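Peptidase M3B, oligoendopeptidase F (Enterococcus faecium, PDB 2QR4) probably hydrolyses internal bonds of short peptides, as a zinc-dependent oligoendopeptidase of family M3. Local coordinates at residues W90-I95 against R117-Q122; N403-T408 against S510-L515; L531-A536 against E544-A549. One frame throughout, in Å; residues are numbered along the deposited sequence.

Contact 1. Residues W90-I95 against R117-Q122; sequences WFEPEI and RHYIQQ
F91 and Y119 reach for each other from opposite directions and meet edge to edge, their rings close to coplanar. The aromatic contact is made by F91 CE2, which lies 3.1 Å from Y119 OH and 3.7 Å from Y119 CE2; between these two rings the contact is through edges. Both residues hold CG anti to the backbone N (chi1 178° for F91, 169° for Y119), which sends the rings into the gap between two helices whose segments cross almost perpendicularly, with axes 11.7 Å apart.

Aliphatic packing comes next. I95 and I120 touch through their outermost methyls, CD1 to CD1 at 4.0 Å, and I95 CD1 also sits over the rim of one F91 face, linking the two pairs. Helix 33-63 adds I40, V43 and L44 to this cluster.

Polar chemistry is slight. E92 OE2 stands 4.1 Å from Y119 OH, with its carboxylate turned 71° from the tyrosine ring, and E92 also rests against V130 and I123.

The joint is therefore held by van der Waals contact between side-chain ends, with the backbones well apart, and the Y119 hydroxyl is lodged against an aromatic C-H edge without bonding to either E92 or the opposite backbone.

Contact 2. Residues N403-T408 against S510-L515; sequences NENILT and SAASAL
N405 carries this contact almost alone: its side-chain amide points at the backbone of helix 503-520 where A512 joins S513. As modelled, ND2 is 3.5 Å from A512 C and 3.4 Å from S513 N. The latter are two donors, so the approach is packing and not a bond. The side-chain carbons lie slightly farther off, with A512 CB 3.9 Å and S513 CB 4.2 Å from N405 ND2, so the amide nitrogen rests against main chain flanked by two small side chains.

N405 has CG anti to its own carbonyl carbon, beside the backbone N (chi1 -77°), and its CB already faces the other helix. The S513 side chain also meets M565 of helix 557-579. A512 packs in addition on T401 and T402, one turn back along helix 394-414.

Farther out, T408 OG1 gives a hydrogen bond of 3.0 Å to E404 O. It arrives from above the carbonyl plane, 42° out of it, and that oxygen also accepts T408 N, so the threonine hydroxyl is folded back onto its own helix. N403 ND2 bonds to Y316 OH, while E404 leans on F365 and H369 of helix 361-379.

A512 and S513 present only small side chains to N405, consistent with the 6.7 Å approach of the N405 and S513 CA atoms. The setting is the mainly helical fold of M3 peptidases: H369 opens the HEMGH sequence, an instance of the family's HEXXH zinc-binding motif, so helix 394-414 packs with one side on the probable zinc-binding helix 361-379 and with an adjacent side on helix 503-520.

Contact 3. Residues L531-A536 against E544-A549; sequences LAYLKA and EVMKKA
Bends at chi2 (-53°) and chi3 (102°) curl the M546 side chain, a selenomethionine, back so that its CE comes over the ring of Y533, although its CB starts out away from 531-536. V545 sets CG1 anti to the backbone N and meets the same ring at its edge. The motif is a compact helix-loop-helix, with helix 526-536 and helix 542-548 joined by a short loop.

Over the ring face, M546 CE makes a CH-pi contact, 3.9 Å from the Y533 ring centroid and 29° off the normal. It leans to one side of the ring, 3.5 Å from Y533 CD1. That same carbon is the one V545 reaches, its CG1 lying 3.8 Å from Y533 CD1, near the ring plane. One ring corner is thus met by a methyl from above and by another from the side.

Beyond the contact, M546 also packs on L395 and I398 of helix 394-414 and on A511 and L515 of helix 503-520. The tyrosine hydroxyl donates a hydrogen bond to L395 O, which satisfies the polar end of a buried ring. Nearer the backbone, at the closest CA pair, Y533 CB and A549 CB touch at 4.2 Å.

How the contacts relate
From the N terminus, contact 1 comes first, closing 21 intervening residues that include helix 100-109. Contact 2 then closes a far longer excursion of 101 residues, taking in helices 418-454 and 461-476, before contact 3 closes a turn of just seven. The three follow in series, without nesting or crossing. Contact 1 stands apart, its centre about 38 Å from that of contact 2 and about 27 Å from that of contact 3. Contacts 2 and 3 adjoin, with centres about 15 Å apart: L515 CD1 lies 4.0 Å from M546 SE. Helix 503-520 thus ties helix 394-414 to the helix-loop-helix of contact 3, within the M3 peptidase part of the chain.

Contact 1. Residues W90-I95 against R117-Q122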
loop_
_atom_site.group_PDB
_atom_site.type_symbol
_atom_site.label_atom_id
_atom_site.label_comp_id
_atom_site.label_asym_id
_atom_site.label_seq_id
_atom_site.Cartn_x
_atom_site.Cartn_y
_atom_site.Cartn_z
ATOM N N TRP A 90 -24.737 -8.178 4.121
ATOM C CA TRP A 90 -26.090 -8.180 3.556
ATOM C C TRP A 90 -27.058 -7.404 4.456
ATOM O O TRP A 90 -28.146 -7.006 4.036
ATOM C CB TRP A 90 -26.589 -9.609 3.389
ATOM C CG TRP A 90 -26.507 -10.364 4.676
ATOM C CD1 TRP A 90 -25.491 -11.177 5.089
ATOM C CD2 TRP A 90 -27.470 -10.354 5.731
ATOM N NE1 TRP A 90 -25.763 -11.680 6.326
ATOM C CE2 TRP A 90 -26.970 -11.188 6.753
ATOM C CE3 TRP A 90 -28.714 -9.726 5.911
ATOM C CZ2 TRP A 90 -27.657 -11.399 7.954
ATOM C CZ3 TRP A 90 -29.397 -9.939 7.095
ATOM C CH2 TRP A 90 -28.865 -10.772 8.106
ATOM N N PHE A 91 -26.631 -7.180 5.693
ATOM C CA PHE A 91 -27.499 -6.721 6.771
ATOM C C PHE A 91 -28.164 -5.349 6.551
ATOM O O PHE A 91 -29.399 -5.245 6.585
ATOM C CB PHE A 91 -26.723 -6.787 8.091
ATOM C CG PHE A 91 -27.484 -6.291 9.275
ATOM C CD1 PHE A 91 -28.679 -6.880 9.644
ATOM C CD2 PHE A 91 -27.000 -5.247 10.026
ATOM C CE1 PHE A 91 -29.385 -6.423 10.743
ATOM C CE2 PHE A 91 -27.696 -4.790 11.129
ATOM C CZ PHE A 91 -28.889 -5.380 11.486
ATOM N N GLU A 92 -27.371 -4.303 6.327
ATOM C CA GLU A 92 -27.929 -2.955 6.124
ATOM C C GLU A 92 -28.736 -2.788 4.818
ATOM O O GLU A 92 -29.794 -2.155 4.807
ATOM C CB GLU A 92 -26.828 -1.902 6.213
ATOM C CG GLU A 92 -26.067 -1.925 7.536
ATOM C CD GLU A 92 -25.183 -0.689 7.743
ATOM O OE1 GLU A 92 -25.068 0.154 6.821
ATOM O OE2 GLU A 92 -24.601 -0.559 8.838
ATOM N N PRO A 93 -28.215 -3.314 3.703
ATOM C CA PRO A 93 -29.018 -3.391 2.487
ATOM C C PRO A 93 -30.369 -4.054 2.732
ATOM O O PRO A 93 -31.383 -3.571 2.224
ATOM C CB PRO A 93 -28.157 -4.247 1.551
ATOM C CG PRO A 93 -26.743 -3.913 1.998
ATOM C CD PRO A 93 -26.839 -3.795 3.492
ATOM N N GLU A 94 -30.405 -5.139 3.502
ATOM C CA GLU A 94 -31.690 -5.816 3.727
ATOM C C GLU A 94 -32.607 -5.047 4.663
ATOM O O GLU A 94 -33.813 -5.035 4.470
ATOM C CB GLU A 94 -31.514 -7.249 4.206
ATOM C CG GLU A 94 -31.095 -8.192 3.110
ATOM C CD GLU A 94 -31.425 -9.638 3.427
ATOM O OE1 GLU A 94 -30.874 -10.518 2.716
ATOM O OE2 GLU A 94 -32.237 -9.885 4.368
ATOM N N ILE A 95 -32.035 -4.393 5.668
ATOM C CA ILE A 95 -32.826 -3.507 6.503
ATOM C C ILE A 95 -33.490 -2.487 5.601
ATOM O O ILE A 95 -34.689 -2.246 5.687
ATOM C CB ILE A 95 -31.963 -2.773 7.545
ATOM C CG1 ILE A 95 -31.552 -3.732 8.659
ATOM C CG2 ILE A 95 -32.729 -1.604 8.146
ATOM C CD1 ILE A 95 -30.461 -3.186 9.533
ATOM N N ARG A 117 -32.845 1.319 18.612
ATOM C CA ARG A 117 -33.449 2.309 17.725
ATOM C C ARG A 117 -32.394 3.265 17.159
ATOM O O ARG A 117 -32.313 3.461 15.946
ATOM C CB ARG A 117 -34.619 3.040 18.397
ATOM C CG ARG A 117 -34.440 4.531 18.646
ATOM C CD ARG A 117 -35.728 5.268 18.291
ATOM N NE ARG A 117 -36.912 4.547 18.763
ATOM C CZ ARG A 117 -38.079 4.506 18.122
ATOM N NH1 ARG A 117 -39.095 3.820 18.638
ATOM N NH2 ARG A 117 -38.228 5.135 16.962
ATOM N N HIS A 118 -31.566 3.817 18.036
ATOM C CA HIS A 118 -30.487 4.710 17.635
ATOM C C HIS A 118 -29.556 4.069 16.592
ATOM O O HIS A 118 -29.025 4.752 15.708
ATOM C CB HIS A 118 -29.736 5.210 18.879
ATOM C CG HIS A 118 -28.245 5.148 18.764
ATOM N ND1 HIS A 118 -27.499 6.160 18.197
ATOM C CD2 HIS A 118 -27.359 4.203 19.162
ATOM C CE1 HIS A 118 -26.219 5.835 18.238
ATOM N NE2 HIS A 118 -26.106 4.652 18.819
ATOM N N TYR A 119 -29.383 2.754 16.670
ATOM C CA TYR A 119 -28.571 2.056 15.679
ATOM C C TYR A 119 -29.319 1.899 14.357
ATOM O O TYR A 119 -28.751 2.108 13.282
ATOM C CB TYR A 119 -28.108 0.702 16.207
ATOM C CG TYR A 119 -27.502 -0.174 15.149
ATOM C CD1 TYR A 119 -26.195 0.032 14.714
ATOM C CD2 TYR A 119 -28.238 -1.208 14.571
ATOM C CE1 TYR A 119 -25.633 -0.771 13.726
ATOM C CE2 TYR A 119 -27.688 -2.018 13.592
ATOM C CZ TYR A 119 -26.383 -1.794 13.170
ATOM O OH TYR A 119 -25.831 -2.596 12.193
ATOM N N ILE A 120 -30.596 1.541 14.436
ATOM C CA ILE A 120 -31.435 1.433 13.245
ATOM C C ILE A 120 -31.699 2.808 12.617
ATOM O O ILE A 120 -31.863 2.926 11.408
ATOM C CB ILE A 120 -32.763 0.709 13.558
ATOM C CG1 ILE A 120 -32.482 -0.750 13.931
ATOM C CG2 ILE A 120 -33.716 0.773 12.371
ATOM C CD1 ILE A 120 -31.510 -1.439 12.978
ATOM N N GLN A 121 -31.712 3.841 13.453
ATOM C CA GLN A 121 -31.913 5.211 13.006
ATOM C C GLN A 121 -30.800 5.678 12.076
ATOM O O GLN A 121 -31.072 6.290 11.045
ATOM C CB GLN A 121 -32.002 6.157 14.209
ATOM C CG GLN A 121 -32.447 7.561 13.863
ATOM C CD GLN A 121 -33.933 7.633 13.594
ATOM O OE1 GLN A 121 -34.741 7.678 14.523
ATOM N NE2 GLN A 121 -34.305 7.645 12.321
ATOM N N GLN A 122 -29.552 5.403 12.449
ATOM C CA GLN A 122 -28.401 5.790 11.639
ATOM C C GLN A 122 -28.520 5.188 10.267
ATOM O O GLN A 122 -28.293 5.861 9.253
ATOM C CB GLN A 122 -27.088 5.322 12.270
ATOM C CG GLN A 122 -26.378 6.370 13.102
ATOM C CD GLN A 122 -27.287 7.029 14.128
ATOM O OE1 GLN A 122 -28.294 7.653 13.782
ATOM N NE2 GLN A 122 -26.923 6.905 15.398
#

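Contact 2. Residues N403-T408 against S510-L515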
loop_
_atom_site.group_PDB
_atom_site.type_symbol
_atom_site.label_atom_id
_atom_site.label_comp_id
_atom_site.label_asym_id
_atom_site.label_seq_id
_atom_site.Cartn_x
_atom_site.Cartn_y
_atom_site.Cartn_z
ATOM N N ASN A 403 -11.035 21.869 32.736
ATOM C CA ASN A 403 -10.444 21.923 34.072
ATOM C C ASN A 403 -9.100 22.665 34.091
ATOM O O ASN A 403 -8.863 23.506 34.949
ATOM C CB ASN A 403 -10.302 20.509 34.642
ATOM C CG ASN A 403 -11.611 19.980 35.230
ATOM O OD1 ASN A 403 -12.642 20.647 35.189
ATOM N ND2 ASN A 403 -11.563 18.781 35.793
ATOM N N GLU A 404 -8.238 22.362 33.127
ATOM C CA GLU A 404 -6.966 23.057 32.975
ATOM C C GLU A 404 -7.191 24.557 32.774
ATOM O O GLU A 404 -6.496 25.402 33.370
ATOM C CB GLU A 404 -6.186 22.483 31.791
ATOM C CG GLU A 404 -5.231 21.343 32.140
ATOM C CD GLU A 404 -4.256 21.023 30.995
ATOM O OE1 GLU A 404 -4.694 21.002 29.821
ATOM O OE2 GLU A 404 -3.053 20.793 31.267
ATOM N N ASN A 405 -8.171 24.882 31.937
ATOM C CA ASN A 405 -8.563 26.274 31.718
ATOM C C ASN A 405 -8.926 26.964 33.016
ATOM O O ASN A 405 -8.538 28.109 33.249
ATOM C CB ASN A 405 -9.719 26.369 30.717
ATOM C CG ASN A 405 -9.252 26.169 29.275
ATOM O OD1 ASN A 405 -8.079 26.364 28.970
ATOM N ND2 ASN A 405 -10.166 25.773 28.391
ATOM N N ILE A 406 -9.653 26.247 33.868
ATOM C CA ILE A 406 -10.120 26.807 35.116
ATOM C C ILE A 406 -8.964 26.980 36.096
ATOM O O ILE A 406 -8.922 27.958 36.840
ATOM C CB ILE A 406 -11.263 25.963 35.703
ATOM C CG1 ILE A 406 -12.514 26.111 34.830
ATOM C CG2 ILE A 406 -11.585 26.388 37.129
ATOM C CD1 ILE A 406 -13.668 25.212 35.266
ATOM N N LEU A 407 -8.005 26.060 36.072
ATOM C CA LEU A 407 -6.805 26.204 36.912
ATOM C C LEU A 407 -5.890 27.332 36.430
ATOM O O LEU A 407 -5.340 28.078 37.240
ATOM C CB LEU A 407 -6.009 24.901 36.977
ATOM C CG LEU A 407 -4.572 25.103 37.463
ATOM C CD1 LEU A 407 -4.529 25.293 38.979
ATOM C CD2 LEU A 407 -3.688 23.955 37.031
ATOM N N THR A 408 -5.723 27.451 35.115
ATOM C CA THR A 408 -4.957 28.569 34.562
ATOM C C THR A 408 -5.522 29.916 34.999
ATOM O O THR A 408 -4.796 30.773 35.495
ATOM C CB THR A 408 -4.935 28.547 33.045
ATOM O OG1 THR A 408 -4.281 27.352 32.600
ATOM C CG2 THR A 408 -4.204 29.781 32.515
ATOM N N SER A 510 -11.130 24.717 21.579
ATOM C CA SER A 510 -11.931 25.929 21.530
ATOM C C SER A 510 -13.214 25.767 22.332
ATOM O O SER A 510 -13.599 26.670 23.074
ATOM C CB SER A 510 -12.234 26.316 20.081
ATOM O OG SER A 510 -11.039 26.721 19.437
ATOM N N ALA A 511 -13.860 24.610 22.206
ATOM C CA ALA A 511 -15.071 24.357 22.978
ATOM C C ALA A 511 -14.737 24.394 24.459
ATOM O O ALA A 511 -15.419 25.065 25.247
ATOM C CB ALA A 511 -15.716 23.035 22.601
ATOM N N ALA A 512 -13.672 23.703 24.846
ATOM C CA ALA A 512 -13.301 23.725 26.242
ATOM C C ALA A 512 -13.141 25.184 26.696
ATOM O O ALA A 512 -13.656 25.579 27.747
ATOM C CB ALA A 512 -12.045 22.930 26.481
ATOM N N SER A 513 -12.458 25.990 25.888
ATOM C CA SER A 513 -12.259 27.403 26.222
ATOM C C SER A 513 -13.563 28.177 26.425
ATOM O O SER A 513 -13.676 28.960 27.363
ATOM C CB SER A 513 -11.387 28.105 25.182
ATOM O OG SER A 513 -11.284 29.486 25.492
ATOM N N ALA A 514 -14.539 27.947 25.550
ATOM C CA ALA A 514 -15.867 28.570 25.663
ATOM C C ALA A 514 -16.626 28.111 26.907
ATOM O O ALA A 514 -17.379 28.880 27.516
ATOM C CB ALA A 514 -16.700 28.275 24.420
ATOM N N LEU A 515 -16.441 26.849 27.271
ATOM C CA LEU A 515 -17.101 26.299 28.444
ATOM C C LEU A 515 -16.506 26.804 29.765
ATOM O O LEU A 515 -17.238 27.044 30.716
ATOM C CB LEU A 515 -17.095 24.771 28.388
ATOM C CG LEU A 515 -18.107 24.169 27.416
ATOM C CD1 LEU A 515 -17.931 22.665 27.341
ATOM C CD2 LEU A 515 -19.551 24.540 27.848
#

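Contact 3. Residues L531-A536 against E544-A549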
loop_
_atom_site.group_PDB
_atom_site.type_symbol
_atom_site.label_atom_id
_atom_site.label_comp_id
_atom_site.label_asym_id
_atom_site.label_seq_id
_atom_site.Cartn_x
_atom_site.Cartn_y
_atom_site.Cartn_z
ATOM N N LEU A 531 -22.698 20.413 33.538
ATOM C CA LEU A 531 -22.916 19.184 34.282
ATOM C C LEU A 531 -23.778 18.226 33.476
ATOM O O LEU A 531 -23.503 17.031 33.430
ATOM C CB LEU A 531 -23.565 19.462 35.645
ATOM C CG LEU A 531 -22.812 20.334 36.659
ATOM C CD1 LEU A 531 -23.485 20.264 38.033
ATOM C CD2 LEU A 531 -21.343 19.947 36.762
ATOM N N ALA A 532 -24.817 18.754 32.837
ATOM C CA ALA A 532 -25.694 17.941 31.993
ATOM C C ALA A 532 -24.945 17.367 30.788
ATOM O O ALA A 532 -25.303 16.307 30.275
ATOM C CB ALA A 532 -26.907 18.746 31.539
ATOM N N TYR A 533 -23.910 18.071 30.340
ATOM C CA TYR A 533 -23.038 17.554 29.292
ATOM C C TYR A 533 -22.159 16.427 29.829
ATOM O O TYR A 533 -21.720 15.551 29.078
ATOM C CB TYR A 533 -22.172 18.666 28.701
ATOM C CG TYR A 533 -20.731 18.260 28.538
ATOM C CD1 TYR A 533 -20.348 17.380 27.536
ATOM C CD2 TYR A 533 -19.754 18.745 29.395
ATOM C CE1 TYR A 533 -19.028 16.992 27.388
ATOM C CE2 TYR A 533 -18.432 18.369 29.257
ATOM C CZ TYR A 533 -18.074 17.490 28.253
ATOM O OH TYR A 533 -16.755 17.111 28.109
ATOM N N LEU A 534 -21.902 16.462 31.133
ATOM C CA LEU A 534 -21.150 15.404 31.802
ATOM C C LEU A 534 -22.029 14.176 31.993
ATOM O O LEU A 534 -21.560 13.042 31.906
ATOM C CB LEU A 534 -20.638 15.889 33.158
ATOM C CG LEU A 534 -19.618 17.027 33.146
ATOM C CD1 LEU A 534 -19.415 17.564 34.552
ATOM C CD2 LEU A 534 -18.294 16.571 32.529
ATOM N N LYS A 535 -23.310 14.420 32.241
ATOM C CA LYS A 535 -24.288 13.360 32.457
ATOM C C LYS A 535 -24.715 12.705 31.144
ATOM O O LYS A 535 -25.152 11.558 31.132
ATOM C CB LYS A 535 -25.504 13.915 33.201
ATOM C CG LYS A 535 -25.238 14.262 34.665
ATOM C CD LYS A 535 -26.108 15.422 35.130
ATOM C CE LYS A 535 -27.538 15.287 34.628
ATOM N NZ LYS A 535 -28.237 16.603 34.580
ATOM N N ALA A 536 -24.582 13.433 30.041
ATOM C CA ALA A 536 -24.857 12.881 28.715
ATOM C C ALA A 536 -23.982 11.662 28.418
ATOM O O ALA A 536 -24.489 10.555 28.239
ATOM C CB ALA A 536 -24.665 13.948 27.641
ATOM N N GLU A 544 -24.530 18.597 18.788
ATOM C CA GLU A 544 -25.771 18.934 19.506
ATOM C C GLU A 544 -25.573 18.857 21.010
ATOM O O GLU A 544 -26.172 19.623 21.755
ATOM C CB GLU A 544 -26.973 18.088 19.067
ATOM C CG GLU A 544 -26.606 16.871 18.251
ATOM C CD GLU A 544 -26.375 17.198 16.786
ATOM O OE1 GLU A 544 -25.414 16.659 16.202
ATOM O OE2 GLU A 544 -27.156 17.997 16.222
ATOM N N VAL A 545 -24.735 17.927 21.454
ATOM C CA VAL A 545 -24.337 17.908 22.849
ATOM C C VAL A 545 -23.730 19.273 23.194
ATOM O O VAL A 545 -24.184 19.949 24.118
ATOM C CB VAL A 545 -23.342 16.770 23.132
ATOM C CG1 VAL A 545 -22.498 17.073 24.367
ATOM C CG2 VAL A 545 -24.089 15.461 23.298
HETATM N N MSE A 546 -22.729 19.685 22.422
HETATM C CA MSE A 546 -22.104 20.994 22.599
HETATM C C MSE A 546 -23.099 22.158 22.506
HETATM O O MSE A 546 -23.081 23.063 23.340
HETATM C CB MSE A 546 -20.955 21.177 21.601
HETATM C CG MSE A 546 -19.640 20.549 22.051
HETATM SE SE MSE A 546 -19.083 21.120 23.853
HETATM C CE MSE A 546 -19.602 19.544 24.874
ATOM N N LYS A 547 -23.967 22.126 21.498
ATOM C CA LYS A 547 -25.002 23.144 21.329
ATOM C C LYS A 547 -25.873 23.282 22.588
ATOM O O LYS A 547 -26.172 24.393 23.031
ATOM C CB LYS A 547 -25.867 22.804 20.113
ATOM C CG LYS A 547 -26.487 23.992 19.399
ATOM C CD LYS A 547 -26.802 23.611 17.947
ATOM C CE LYS A 547 -27.487 24.740 17.185
ATOM N NZ LYS A 547 -28.910 24.928 17.592
ATOM N N LYS A 548 -26.261 22.146 23.164
ATOM C CA LYS A 548 -27.038 22.120 24.405
ATOM C C LYS A 548 -26.262 22.706 25.584
ATOM O O LYS A 548 -26.850 23.280 26.504
ATOM C CB LYS A 548 -27.506 20.694 24.727
ATOM C CG LYS A 548 -28.895 20.356 24.179
ATOM C CD LYS A 548 -29.240 18.870 24.338
ATOM C CE LYS A 548 -28.545 18.009 23.275
ATOM N NZ LYS A 548 -28.602 16.546 23.571
ATOM N N ALA A 549 -24.940 22.566 25.551
ATOM C CA ALA A 549 -24.098 23.119 26.609
ATOM C C ALA A 549 -23.746 24.582 26.351
ATOM O O ALA A 549 -23.002 25.184 27.122
ATOM C CB ALA A 549 -22.835 22.287 26.783
#